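Local coordinates for protein ornithine carbamoyltransferase (Gloeobacter violaceus, PDB 3GD5) that probably catalyses the reversible transfer of a carbamoyl group from carbamoyl phosphate to ornithine, giving citrulline and phosphate in arginine biosynthesis, at residues Ala25-Leu30 with Cys177-Met182; Asp95-Leu100 with His122-Pro127; Phe112-Leu117 with Val128-Thr133; Glu136-Val141 with Ala170-Leu175. All blocks are in the same frame, centred on the assembly; numbering follows the deposited sequence.

Interaction 1 of 4, residues Ala25-Leu30 with Cys177-Met182; sequences AQLHAL and CAKVGM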
loop_
_atom_site.group_PDB
_atom_site.type_symbol
_atom_site.label_atom_id
_atom_site.label_comp_id
_atom_site.label_asym_id
_atom_site.label_seq_id
_atom_site.Cartn_x
_atom_site.Cartn_y
_atom_site.Cartn_z
ATOM N N ALA A 25 -6.745 -26.667 -41.107
ATOM C CA ALA A 25 -5.824 -27.802 -41.101
ATOM C C ALA A 25 -4.885 -27.831 -39.895
ATOM O O ALA A 25 -4.637 -28.876 -39.304
ATOM C CB ALA A 25 -5.009 -27.807 -42.392
ATOM N N GLN A 26 -4.350 -26.679 -39.533
ATOM C CA GLN A 26 -3.436 -26.620 -38.408
ATOM C C GLN A 26 -4.158 -26.879 -37.081
ATOM O O GLN A 26 -3.607 -27.514 -36.177
ATOM C CB GLN A 26 -2.737 -25.265 -38.420
ATOM C CG GLN A 26 -2.035 -25.018 -39.753
ATOM C CD GLN A 26 -1.448 -23.629 -39.879
ATOM O OE1 GLN A 26 -2.163 -22.633 -39.778
ATOM N NE2 GLN A 26 -0.140 -23.556 -40.110
ATOM N N LEU A 27 -5.401 -26.422 -36.978
ATOM C CA LEU A 27 -6.167 -26.620 -35.758
ATOM C C LEU A 27 -6.418 -28.099 -35.501
ATOM O O LEU A 27 -6.279 -28.573 -34.364
ATOM C CB LEU A 27 -7.495 -25.863 -35.835
ATOM C CG LEU A 27 -8.399 -25.965 -34.599
ATOM C CD1 LEU A 27 -7.611 -25.586 -33.342
ATOM C CD2 LEU A 27 -9.617 -25.060 -34.778
ATOM N N HIS A 28 -6.782 -28.835 -36.551
ATOM C CA HIS A 28 -7.045 -30.266 -36.409
ATOM C C HIS A 28 -5.786 -31.025 -36.005
ATOM O O HIS A 28 -5.823 -31.890 -35.124
ATOM C CB HIS A 28 -7.611 -30.848 -37.710
ATOM C CG HIS A 28 -9.033 -30.461 -37.977
ATOM N ND1 HIS A 28 -9.380 -29.398 -38.784
ATOM C CD2 HIS A 28 -10.197 -30.967 -37.503
ATOM C CE1 HIS A 28 -10.695 -29.263 -38.793
ATOM N NE2 HIS A 28 -11.214 -30.203 -38.022
ATOM N N ALA A 29 -4.668 -30.700 -36.646
ATOM C CA ALA A 29 -3.408 -31.357 -36.321
ATOM C C ALA A 29 -3.122 -31.167 -34.831
ATOM O O ALA A 29 -2.810 -32.118 -34.110
ATOM C CB ALA A 29 -2.283 -30.765 -37.154
ATOM N N LEU A 30 -3.249 -29.922 -34.382
ATOM C CA LEU A 30 -3.019 -29.568 -32.987
ATOM C C LEU A 30 -3.909 -30.425 -32.092
ATOM O O LEU A 30 -3.428 -31.062 -31.151
ATOM C CB LEU A 30 -3.336 -28.089 -32.776
ATOM C CG LEU A 30 -2.902 -27.496 -31.441
ATOM C CD1 LEU A 30 -1.390 -27.650 -31.282
ATOM C CD2 LEU A 30 -3.307 -26.034 -31.387
ATOM N N CYS A 177 -14.869 -22.575 -33.342
ATOM C CA CYS A 177 -16.020 -23.364 -33.746
ATOM C C CYS A 177 -16.091 -23.395 -35.268
ATOM O O CYS A 177 -16.059 -24.462 -35.874
ATOM C CB CYS A 177 -17.303 -22.777 -33.148
ATOM S SG CYS A 177 -17.473 -23.117 -31.368
ATOM N N ALA A 178 -16.162 -22.222 -35.881
ATOM C CA ALA A 178 -16.223 -22.131 -37.329
ATOM C C ALA A 178 -15.166 -23.016 -37.977
ATOM O O ALA A 178 -15.472 -23.803 -38.876
ATOM C CB ALA A 178 -16.032 -20.685 -37.770
ATOM N N LYS A 179 -13.927 -22.904 -37.504
ATOM C CA LYS A 179 -12.822 -23.678 -38.059
ATOM C C LYS A 179 -12.974 -25.204 -38.050
ATOM O O LYS A 179 -12.348 -25.887 -38.861
ATOM C CB LYS A 179 -11.511 -23.293 -37.371
ATOM C CG LYS A 179 -10.978 -21.926 -37.766
ATOM C CD LYS A 179 -9.603 -21.701 -37.169
ATOM C CE LYS A 179 -8.966 -20.432 -37.705
ATOM N NZ LYS A 179 -9.729 -19.232 -37.295
ATOM N N VAL A 180 -13.772 -25.748 -37.137
ATOM C CA VAL A 180 -13.960 -27.198 -37.106
ATOM C C VAL A 180 -15.327 -27.594 -37.655
ATOM O O VAL A 180 -15.700 -28.770 -37.626
ATOM C CB VAL A 180 -13.805 -27.785 -35.675
ATOM C CG1 VAL A 180 -12.358 -27.669 -35.218
ATOM C CG2 VAL A 180 -14.740 -27.077 -34.709
ATOM N N GLY A 181 -16.068 -26.607 -38.151
ATOM C CA GLY A 181 -17.378 -26.876 -38.713
ATOM C C GLY A 181 -18.477 -26.955 -37.677
ATOM O O GLY A 181 -19.542 -27.514 -37.937
ATOM N N MET A 182 -18.223 -26.405 -36.495
ATOM C CA MET A 182 -19.215 -26.419 -35.433
ATOM C C MET A 182 -19.978 -25.105 -35.485
ATOM O O MET A 182 -19.372 -24.030 -35.532
ATOM C CB MET A 182 -18.534 -26.580 -34.067
ATOM C CG MET A 182 -19.498 -26.726 -32.895
ATOM S SD MET A 182 -18.682 -26.844 -31.262
ATOM C CE MET A 182 -17.865 -28.354 -31.399
#

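Interaction 2 of 4, residues Asp95-Leu100 with His122-Pro127; sequences DTARVL and HYAGIP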
loop_
_atom_site.group_PDB
_atom_site.type_symbol
_atom_site.label_atom_id
_atom_site.label_comp_id
_atom_site.label_asym_id
_atom_site.label_seq_id
_atom_site.Cartn_x
_atom_site.Cartn_y
_atom_site.Cartn_z
ATOM N N ASP A 95 13.228 -4.120 -25.277
ATOM C CA ASP A 95 14.489 -4.438 -24.610
ATOM C C ASP A 95 14.325 -5.730 -23.823
ATOM O O ASP A 95 15.143 -6.644 -23.936
ATOM C CB ASP A 95 14.919 -3.310 -23.668
ATOM C CG ASP A 95 15.387 -2.066 -24.416
ATOM O OD1 ASP A 95 15.484 -2.106 -25.658
ATOM O OD2 ASP A 95 15.667 -1.048 -23.760
ATOM N N THR A 96 13.255 -5.817 -23.038
ATOM C CA THR A 96 13.025 -7.016 -22.254
ATOM C C THR A 96 12.777 -8.246 -23.131
ATOM O O THR A 96 13.194 -9.347 -22.783
ATOM C CB THR A 96 11.868 -6.813 -21.232
ATOM O OG1 THR A 96 11.126 -8.032 -21.080
ATOM C CG2 THR A 96 10.958 -5.694 -21.665
ATOM N N ALA A 97 12.137 -8.065 -24.285
ATOM C CA ALA A 97 11.877 -9.200 -25.174
ATOM C C ALA A 97 13.184 -9.724 -25.769
ATOM O O ALA A 97 13.426 -10.937 -25.818
ATOM C CB ALA A 97 10.927 -8.793 -26.291
ATOM N N ARG A 98 14.031 -8.804 -26.210
ATOM C CA ARG A 98 15.307 -9.175 -26.802
ATOM C C ARG A 98 16.219 -9.905 -25.828
ATOM O O ARG A 98 16.908 -10.851 -26.214
ATOM C CB ARG A 98 15.999 -7.937 -27.373
ATOM C CG ARG A 98 15.486 -7.576 -28.761
ATOM C CD ARG A 98 16.174 -6.356 -29.332
ATOM N NE ARG A 98 15.851 -5.154 -28.571
ATOM C CZ ARG A 98 16.121 -3.917 -28.975
ATOM N NH1 ARG A 98 16.722 -3.709 -30.143
ATOM N NH2 ARG A 98 15.793 -2.885 -28.210
ATOM N N VAL A 99 16.221 -9.480 -24.567
ATOM C CA VAL A 99 17.047 -10.136 -23.561
ATOM C C VAL A 99 16.481 -11.521 -23.242
ATOM O O VAL A 99 17.223 -12.502 -23.154
ATOM C CB VAL A 99 17.128 -9.285 -22.261
ATOM C CG1 VAL A 99 17.755 -10.086 -21.138
ATOM C CG2 VAL A 99 17.956 -8.031 -22.517
ATOM N N LEU A 100 15.165 -11.600 -23.082
ATOM C CA LEU A 100 14.497 -12.861 -22.776
ATOM C C LEU A 100 14.743 -13.872 -23.893
ATOM O O LEU A 100 14.917 -15.076 -23.648
ATOM C CB LEU A 100 12.996 -12.622 -22.609
ATOM C CG LEU A 100 12.350 -12.784 -21.231
ATOM C CD1 LEU A 100 13.212 -12.176 -20.155
ATOM C CD2 LEU A 100 10.974 -12.140 -21.249
ATOM N N HIS A 122 7.275 -9.931 -31.789
ATOM C CA HIS A 122 8.086 -9.229 -32.767
ATOM C C HIS A 122 9.574 -9.164 -32.402
ATOM O O HIS A 122 10.437 -9.426 -33.241
ATOM C CB HIS A 122 7.527 -7.817 -32.939
ATOM C CG HIS A 122 8.124 -7.063 -34.083
ATOM N ND1 HIS A 122 9.477 -6.827 -34.194
ATOM C CD2 HIS A 122 7.550 -6.483 -35.163
ATOM C CE1 HIS A 122 9.711 -6.132 -35.293
ATOM N NE2 HIS A 122 8.558 -5.909 -35.899
ATOM N N TYR A 123 9.866 -8.835 -31.147
ATOM C CA TYR A 123 11.243 -8.694 -30.678
ATOM C C TYR A 123 11.912 -9.901 -30.017
ATOM O O TYR A 123 13.133 -10.015 -30.045
ATOM C CB TYR A 123 11.321 -7.507 -29.715
ATOM C CG TYR A 123 11.237 -6.168 -30.393
ATOM C CD1 TYR A 123 12.307 -5.684 -31.136
ATOM C CD2 TYR A 123 10.090 -5.387 -30.304
ATOM C CE1 TYR A 123 12.240 -4.452 -31.772
ATOM C CE2 TYR A 123 10.010 -4.152 -30.938
ATOM C CZ TYR A 123 11.092 -3.693 -31.670
ATOM O OH TYR A 123 11.037 -2.474 -32.298
ATOM N N ALA A 124 11.120 -10.786 -29.418
ATOM C CA ALA A 124 11.654 -11.956 -28.726
ATOM C C ALA A 124 12.519 -12.872 -29.586
ATOM O O ALA A 124 13.548 -13.375 -29.126
ATOM C CB ALA A 124 10.511 -12.758 -28.105
ATOM N N GLY A 125 12.104 -13.105 -30.826
ATOM C CA GLY A 125 12.881 -13.976 -31.685
ATOM C C GLY A 125 12.653 -15.427 -31.316
ATOM O O GLY A 125 13.351 -16.317 -31.795
ATOM N N ILE A 126 11.672 -15.665 -30.446
ATOM C CA ILE A 126 11.332 -17.020 -30.022
ATOM C C ILE A 126 9.813 -17.169 -30.011
ATOM O O ILE A 126 9.080 -16.181 -29.896
ATOM C CB ILE A 126 11.914 -17.367 -28.609
ATOM C CG1 ILE A 126 11.675 -16.218 -27.627
ATOM C CG2 ILE A 126 13.403 -17.694 -28.719
ATOM C CD1 ILE A 126 12.041 -16.563 -26.182
ATOM N N PRO A 127 9.318 -18.406 -30.140
ATOM C CA PRO A 127 7.871 -18.641 -30.146
ATOM C C PRO A 127 7.143 -17.939 -29.005
ATOM O O PRO A 127 7.556 -18.025 -27.848
ATOM C CB PRO A 127 7.765 -20.158 -30.042
ATOM C CG PRO A 127 9.027 -20.643 -30.692
ATOM C CD PRO A 127 10.063 -19.679 -30.164
#

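Interaction 3 of 4, residues Phe112-Leu117 with Val128-Thr133; sequences FAQTEL and VINALT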
loop_
_atom_site.group_PDB
_atom_site.type_symbol
_atom_site.label_atom_id
_atom_site.label_comp_id
_atom_site.label_asym_id
_atom_site.label_seq_id
_atom_site.Cartn_x
_atom_site.Cartn_y
_atom_site.Cartn_z
ATOM N N PHE A 112 -2.883 -7.335 -21.506
ATOM C CA PHE A 112 -4.237 -6.828 -21.627
ATOM C C PHE A 112 -4.493 -6.508 -23.092
ATOM O O PHE A 112 -5.504 -6.906 -23.666
ATOM C CB PHE A 112 -4.409 -5.574 -20.763
ATOM C CG PHE A 112 -4.158 -5.814 -19.303
ATOM C CD1 PHE A 112 -5.006 -6.637 -18.567
ATOM C CD2 PHE A 112 -3.046 -5.261 -18.675
ATOM C CE1 PHE A 112 -4.752 -6.913 -17.221
ATOM C CE2 PHE A 112 -2.780 -5.529 -17.332
ATOM C CZ PHE A 112 -3.637 -6.359 -16.603
ATOM N N ALA A 113 -3.561 -5.795 -23.704
ATOM C CA ALA A 113 -3.715 -5.437 -25.104
ATOM C C ALA A 113 -3.052 -6.454 -26.030
ATOM O O ALA A 113 -1.910 -6.858 -25.812
ATOM C CB ALA A 113 -3.138 -4.047 -25.349
ATOM N N GLN A 114 -3.780 -6.862 -27.063
ATOM C CA GLN A 114 -3.271 -7.810 -28.042
ATOM C C GLN A 114 -2.015 -7.216 -28.676
ATOM O O GLN A 114 -1.049 -7.924 -28.958
ATOM C CB GLN A 114 -4.324 -8.054 -29.132
ATOM C CG GLN A 114 -3.984 -9.155 -30.130
ATOM C CD GLN A 114 -4.170 -10.547 -29.551
ATOM O OE1 GLN A 114 -4.890 -10.724 -28.574
ATOM N NE2 GLN A 114 -3.538 -11.543 -30.164
ATOM N N THR A 115 -2.034 -5.906 -28.890
ATOM C CA THR A 115 -0.905 -5.228 -29.511
ATOM C C THR A 115 0.396 -5.409 -28.733
ATOM O O THR A 115 1.450 -5.641 -29.329
ATOM C CB THR A 115 -1.199 -3.715 -29.709
ATOM O OG1 THR A 115 -0.087 -3.096 -30.365
ATOM C CG2 THR A 115 -1.450 -3.028 -28.378
ATOM N N GLU A 116 0.328 -5.311 -27.407
ATOM C CA GLU A 116 1.524 -5.489 -26.588
ATOM C C GLU A 116 2.054 -6.914 -26.748
ATOM O O GLU A 116 3.263 -7.139 -26.764
ATOM C CB GLU A 116 1.222 -5.215 -25.113
ATOM C CG GLU A 116 2.410 -5.515 -24.198
ATOM C CD GLU A 116 2.242 -4.959 -22.796
ATOM O OE1 GLU A 116 1.216 -5.254 -22.150
ATOM O OE2 GLU A 116 3.146 -4.229 -22.339
ATOM N N LEU A 117 1.137 -7.869 -26.869
ATOM C CA LEU A 117 1.500 -9.272 -27.045
ATOM C C LEU A 117 2.299 -9.416 -28.331
ATOM O O LEU A 117 3.248 -10.194 -28.413
ATOM C CB LEU A 117 0.241 -10.145 -27.139
ATOM C CG LEU A 117 0.491 -11.632 -27.405
ATOM C CD1 LEU A 117 1.255 -12.206 -26.219
ATOM C CD2 LEU A 117 -0.831 -12.382 -27.614
ATOM N N VAL A 128 6.062 -17.240 -29.334
ATOM C CA VAL A 128 5.263 -16.553 -28.328
ATOM C C VAL A 128 3.833 -17.086 -28.355
ATOM O O VAL A 128 3.201 -17.163 -29.411
ATOM C CB VAL A 128 5.242 -15.029 -28.553
ATOM C CG1 VAL A 128 4.226 -14.378 -27.613
ATOM C CG2 VAL A 128 6.627 -14.450 -28.307
ATOM N N ILE A 129 3.331 -17.459 -27.181
ATOM C CA ILE A 129 1.991 -18.002 -27.054
ATOM C C ILE A 129 1.121 -17.063 -26.242
ATOM O O ILE A 129 1.547 -16.541 -25.212
ATOM C CB ILE A 129 2.025 -19.371 -26.351
ATOM C CG1 ILE A 129 2.896 -20.338 -27.151
ATOM C CG2 ILE A 129 0.616 -19.913 -26.178
ATOM C CD1 ILE A 129 3.338 -21.551 -26.360
ATOM N N ASN A 130 -0.099 -16.850 -26.709
ATOM C CA ASN A 130 -1.043 -15.990 -26.014
ATOM C C ASN A 130 -1.647 -16.783 -24.860
ATOM O O ASN A 130 -2.446 -17.691 -25.080
ATOM C CB ASN A 130 -2.153 -15.535 -26.974
ATOM C CG ASN A 130 -3.248 -14.756 -26.272
ATOM O OD1 ASN A 130 -3.269 -14.666 -25.048
ATOM N ND2 ASN A 130 -4.172 -14.195 -27.044
ATOM N N ALA A 131 -1.251 -16.437 -23.635
ATOM C CA ALA A 131 -1.753 -17.106 -22.444
ATOM C C ALA A 131 -3.130 -16.542 -22.126
ATOM O O ALA A 131 -3.960 -17.210 -21.511
ATOM C CB ALA A 131 -0.807 -16.875 -21.276
ATOM N N LEU A 132 -3.351 -15.301 -22.546
ATOM C CA LEU A 132 -4.621 -14.617 -22.355
ATOM C C LEU A 132 -4.453 -13.113 -22.576
ATOM O O LEU A 132 -3.488 -12.513 -22.098
ATOM C CB LEU A 132 -5.155 -14.857 -20.935
ATOM C CG LEU A 132 -6.673 -14.789 -20.714
ATOM C CD1 LEU A 132 -6.990 -14.974 -19.236
ATOM C CD2 LEU A 132 -7.213 -13.462 -21.200
ATOM N N THR A 133 -5.378 -12.512 -23.323
ATOM C CA THR A 133 -5.364 -11.067 -23.540
ATOM C C THR A 133 -6.806 -10.595 -23.446
ATOM O O THR A 133 -7.733 -11.405 -23.342
ATOM C CB THR A 133 -4.793 -10.636 -24.936
ATOM O OG1 THR A 133 -5.665 -11.091 -25.976
ATOM C CG2 THR A 133 -3.383 -11.194 -25.154
#

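Interaction 4 of 4, residues Glu136-Val141 with Ala170-Leu175; sequences EHPCQV and AHSLLL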
loop_
_atom_site.group_PDB
_atom_site.type_symbol
_atom_site.label_atom_id
_atom_site.label_comp_id
_atom_site.label_asym_id
_atom_site.label_seq_id
_atom_site.Cartn_x
_atom_site.Cartn_y
_atom_site.Cartn_z
ATOM N N GLU A 136 -8.417 -12.167 -26.871
ATOM C CA GLU A 136 -8.613 -13.599 -27.114
ATOM C C GLU A 136 -8.029 -14.522 -26.048
ATOM O O GLU A 136 -7.298 -14.091 -25.159
ATOM C CB GLU A 136 -8.003 -13.990 -28.469
ATOM C CG GLU A 136 -9.015 -14.236 -29.575
ATOM C CD GLU A 136 -8.388 -14.837 -30.821
ATOM O OE1 GLU A 136 -8.007 -14.071 -31.728
ATOM O OE2 GLU A 136 -8.266 -16.077 -30.889
ATOM N N HIS A 137 -8.355 -15.805 -26.163
ATOM C CA HIS A 137 -7.873 -16.826 -25.240
ATOM C C HIS A 137 -7.856 -18.137 -26.030
ATOM O O HIS A 137 -8.648 -19.047 -25.780
ATOM C CB HIS A 137 -8.812 -16.932 -24.028
ATOM C CG HIS A 137 -8.225 -17.686 -22.874
ATOM N ND1 HIS A 137 -8.861 -17.797 -21.655
ATOM C CD2 HIS A 137 -7.055 -18.349 -22.746
ATOM C CE1 HIS A 137 -8.105 -18.495 -20.825
ATOM N NE2 HIS A 137 -7.003 -18.842 -21.463
ATOM N N PRO A 138 -6.944 -18.236 -27.005
ATOM C CA PRO A 138 -6.755 -19.390 -27.891
ATOM C C PRO A 138 -6.613 -20.745 -27.208
ATOM O O PRO A 138 -7.307 -21.705 -27.557
ATOM C CB PRO A 138 -5.491 -19.026 -28.664
ATOM C CG PRO A 138 -5.549 -17.541 -28.716
ATOM C CD PRO A 138 -5.965 -17.180 -27.318
ATOM N N CYS A 139 -5.701 -20.821 -26.245
ATOM C CA CYS A 139 -5.453 -22.068 -25.545
ATOM C C CYS A 139 -6.671 -22.604 -24.838
ATOM O O CYS A 139 -6.874 -23.811 -24.812
ATOM C CB CYS A 139 -4.288 -21.910 -24.566
ATOM S SG CYS A 139 -2.670 -21.680 -25.410
ATOM N N GLN A 140 -7.486 -21.720 -24.271
ATOM C CA GLN A 140 -8.699 -22.158 -23.584
ATOM C C GLN A 140 -9.593 -22.899 -24.579
ATOM O O GLN A 140 -10.056 -24.013 -24.320
ATOM C CB GLN A 140 -9.457 -20.955 -23.019
ATOM C CG GLN A 140 -10.818 -21.294 -22.409
ATOM C CD GLN A 140 -10.706 -22.214 -21.210
ATOM O OE1 GLN A 140 -9.957 -21.930 -20.264
ATOM N NE2 GLN A 140 -11.447 -23.323 -21.236
ATOM N N VAL A 141 -9.816 -22.269 -25.724
ATOM C CA VAL A 141 -10.663 -22.841 -26.758
ATOM C C VAL A 141 -10.166 -24.170 -27.313
ATOM O O VAL A 141 -10.979 -25.056 -27.567
ATOM C CB VAL A 141 -10.884 -21.821 -27.906
ATOM C CG1 VAL A 141 -11.539 -22.505 -29.131
ATOM C CG2 VAL A 141 -11.773 -20.693 -27.400
ATOM N N ALA A 170 -15.234 -15.783 -26.047
ATOM C CA ALA A 170 -16.303 -15.802 -27.032
ATOM C C ALA A 170 -15.630 -15.634 -28.390
ATOM O O ALA A 170 -15.923 -16.375 -29.331
ATOM C CB ALA A 170 -17.276 -14.652 -26.778
ATOM N N HIS A 171 -14.720 -14.662 -28.474
ATOM C CA HIS A 171 -13.969 -14.383 -29.703
ATOM C C HIS A 171 -13.240 -15.619 -30.213
ATOM O O HIS A 171 -13.292 -15.939 -31.402
ATOM C CB HIS A 171 -12.926 -13.295 -29.462
ATOM C CG HIS A 171 -13.497 -11.920 -29.351
ATOM N ND1 HIS A 171 -12.762 -10.846 -28.899
ATOM C CD2 HIS A 171 -14.728 -11.437 -29.641
ATOM C CE1 HIS A 171 -13.514 -9.761 -28.913
ATOM N NE2 HIS A 171 -14.713 -10.093 -29.359
ATOM N N SER A 172 -12.543 -16.299 -29.311
ATOM C CA SER A 172 -11.805 -17.486 -29.695
ATOM C C SER A 172 -12.742 -18.647 -30.015
ATOM O O SER A 172 -12.406 -19.503 -30.826
ATOM C CB SER A 172 -10.821 -17.883 -28.589
ATOM O OG SER A 172 -9.743 -16.965 -28.517
ATOM N N LEU A 173 -13.908 -18.683 -29.373
ATOM C CA LEU A 173 -14.869 -19.753 -29.638
ATOM C C LEU A 173 -15.441 -19.558 -31.039
ATOM O O LEU A 173 -15.680 -20.524 -31.759
ATOM C CB LEU A 173 -16.003 -19.742 -28.602
ATOM C CG LEU A 173 -15.698 -20.381 -27.239
ATOM C CD1 LEU A 173 -16.821 -20.072 -26.255
ATOM C CD2 LEU A 173 -15.535 -21.872 -27.402
ATOM N N LEU A 174 -15.653 -18.299 -31.412
ATOM C CA LEU A 174 -16.178 -17.961 -32.728
ATOM C C LEU A 174 -15.230 -18.463 -33.815
ATOM O O LEU A 174 -15.647 -19.172 -34.736
ATOM C CB LEU A 174 -16.373 -16.442 -32.856
ATOM C CG LEU A 174 -17.553 -15.862 -32.064
ATOM C CD1 LEU A 174 -17.612 -14.347 -32.206
ATOM C CD2 LEU A 174 -18.850 -16.498 -32.558
ATOM N N LEU A 175 -13.957 -18.105 -33.701
ATOM C CA LEU A 175 -12.963 -18.530 -34.681
ATOM C C LEU A 175 -12.754 -20.036 -34.643
ATOM O O LEU A 175 -12.618 -20.681 -35.686
ATOM C CB LEU A 175 -11.628 -17.848 -34.418
ATOM C CG LEU A 175 -11.573 -16.326 -34.514
ATOM C CD1 LEU A 175 -10.206 -15.871 -34.037
ATOM C CD2 LEU A 175 -11.852 -15.863 -35.956
#

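Interaction 1 of 4, residues Ala25-Leu30 with Cys177-Met182
Cys177 O, three residues before Val180, which packs on Leu27 and His28, is gripped by two backbone amides: Val180 N reaches it at 2.9 Å and Met182 N at 3.0 Å, from opposite faces of the carbonyl plane. The bond from Met182 N, together with that from Gly181 N to Ala178 O and the positive phi of Gly181, makes a Schellman motif at the C-terminal end of helix 168-180; Val180 N is an additional donor. Val180 packs against helix 24-39, so that a helix of the ornithine-binding half meets one of the carbamoyl-phosphate half. No hydrogen bond crosses between the two segments. The leading group is Leu27, whose CG stands anti to its backbone N (chi1 -179°) and whose CD2 enters the angle between Lys179 CB, at 3.7 Å, and Val180 CG1. Both of these side chains are crossed roughly at a right angle. The polar end of Lys179 leads away to a salt bridge with Asp20, leaving its aliphatic base for Leu27. Leu145 of helix 138-152 also touches Leu27. His28 has its ND1 bonded to Glu24 O, and CE1 and NE2 of the ring come up obliquely: CE1 is 3.8 Å from Lys179 O, and NE2 lies 3.9 Å from Val180 CG1.

Interaction 2 of 4, residues Asp95-Leu100 with His122-Pro127
Tyr123, Ala97 and Arg98 bury the most surface here. Ala97 CB lies 3.7 Å from Tyr123 CB, so the base of the tyrosine rests on a bare methyl and the two backbones come very close: the CA atoms of Ala97 and Ala124 are 4.5 Å apart. At that spacing Ala124 CA points its hydrogen almost straight at Ala97 O, a CA-H...O contact of 3.6 Å with 167° at the hydrogen. Helices 93-100 and 114-124 are thus brought close by the small residues Ala97 and Ala124, and both pack on strand 106-110 of the four-stranded parallel sheet, where Leu100, Ala124 and Ile126 all touch Leu107. Arg98 meets Tyr123 through its aliphatic part, CG lying 3.6 Å from Tyr123 O. A bend at chi3 (-66°) turns the guanidinium back to its own helix, where NH2 forms a salt bridge with Asp95 OD1 at 2.7 Å, the acceptor tilted 18° from the guanidinium plane. NH1 pairs with Glu287 of a neighbouring subunit, whose Arg277 also binds Asp95 OD1. A leucine in place of Arg98 would probably leave Glu287 of the neighbouring subunit without this arginine and Asp95 with one charged partner fewer. Over one face of the Tyr123 ring sits His122 ND1, 4.0 Å above the plane.

Interaction 3 of 4, residues Phe112-Leu117 with Val128-Thr133
Thr133 OG1 donates a short hydrogen bond, 2.7 Å, to Gln114 OE1, and meets it nearly along the C=O axis (160°). Gln114 sits in the first turn of helix 114-124; a bend at chi2 (76°) brings its amide back over the chain that follows strand 128-130. Beside this polar link, Leu117 packs between helix and strand. Its CD2 lies 3.5 Å from Asn130 CB and 3.7 Å from Thr133 CG2, while CD1 meets Val128 CG1 at 3.9 Å. Leu117 crosses Asn130 at about a right angle but slides past Val128 in the opposite direction. These are the parts of a beta-alpha-beta crossover: strand 106-110, helix 114-124 and strand 128-130, with Ile109 of the first strand touching both Leu117 and Val128.

The next shell fixes the polar groups. Leu17 O accepts from both Gln114 NE2 and Asn130 ND2, which holds the two amides close, their planes turned 59° apart, without pairing them to each other. Thr133 O binds the side chain of Asn168, a probable ornithine ligand. Asn130 also packs on Pro138, in the probable carbamoyl phosphate site. Backbone bonds from Phe112 to Asp134 hold the approach to the helix, whose N-cap position is Ala113. Bonds at both ends fix the rotation of the Gln114 amide, while Asn130 is tied through ND2. The Thr133 hydroxyl, donor to Gln114 OE1 and acceptor from Glu136 N, with a weak further bond from His135 N, ties the chain leading into the probable active site to the start of the helix.

Interaction 4 of 4, residues Glu136-Val141 with Ala170-Leu175
The probable carbamoyl phosphate site takes in His137, Pro138, Cys139 and Gln140, and at the start of that run Glu136 and His137 meet Ser172 of helix 168-180. Ser172 OG, anti to its own carbonyl carbon (chi1 -71°), faces the incoming chain and serves it twice. It donates to Glu136 OE2 at 2.9 Å, using the anti lone pair of the carboxylate, and accepts from His137 N at 3.0 Å, a fairly straight bond of 164°. The Glu136 carboxylate is gripped further by Ser18 OG at OE1 and Leu19 N at OE2, with Leu175 CD1 lying 3.7 Å from OE1. An alanine in place of Glu136 would probably leave the Ser172 hydroxyl and Leu19 N without their acceptor and open a gap beside Leu175. One turn on, Val141 packs on the helix backbone, its CG1 3.6 Å from Ser172 O, and on Leu173. His171 keeps its ring elsewhere, ND1 on His135 O and NE2 on Asp195 N, and offers CB to Glu136 CG. His137 occupies the N-cap position of helix 138-152, and the grip on its amide is consistent with positioning the start of that helix. Here begins the His-Pro-Cys-Gln motif of ornithine carbamoyltransferases, which runs from this N-cap into the first turn.

Overall arrangement
The four contacts spread from the domain interface out to a subunit boundary. Interactions 2 and 3 lie wholly in the carbamoyl-phosphate domain, share helix 114-124, and have centres 14 Å apart; their segments alternate along the chain around the strands of one parallel sheet. Interaction 4 comes later in sequence and touches interaction 3 where Asn130 meets Pro138, their centres about 13 Å apart. Like interaction 1, with centres about 12 Å apart, it joins the carbamoyl-phosphate domain to the ornithine-binding one through helix 168-180. The 25-30 with 177-182 contact spans all the others in sequence. Interactions 1 and 4 thus connect the two domains, with the probable active site beside interaction 4, while interaction 2 faces another subunit.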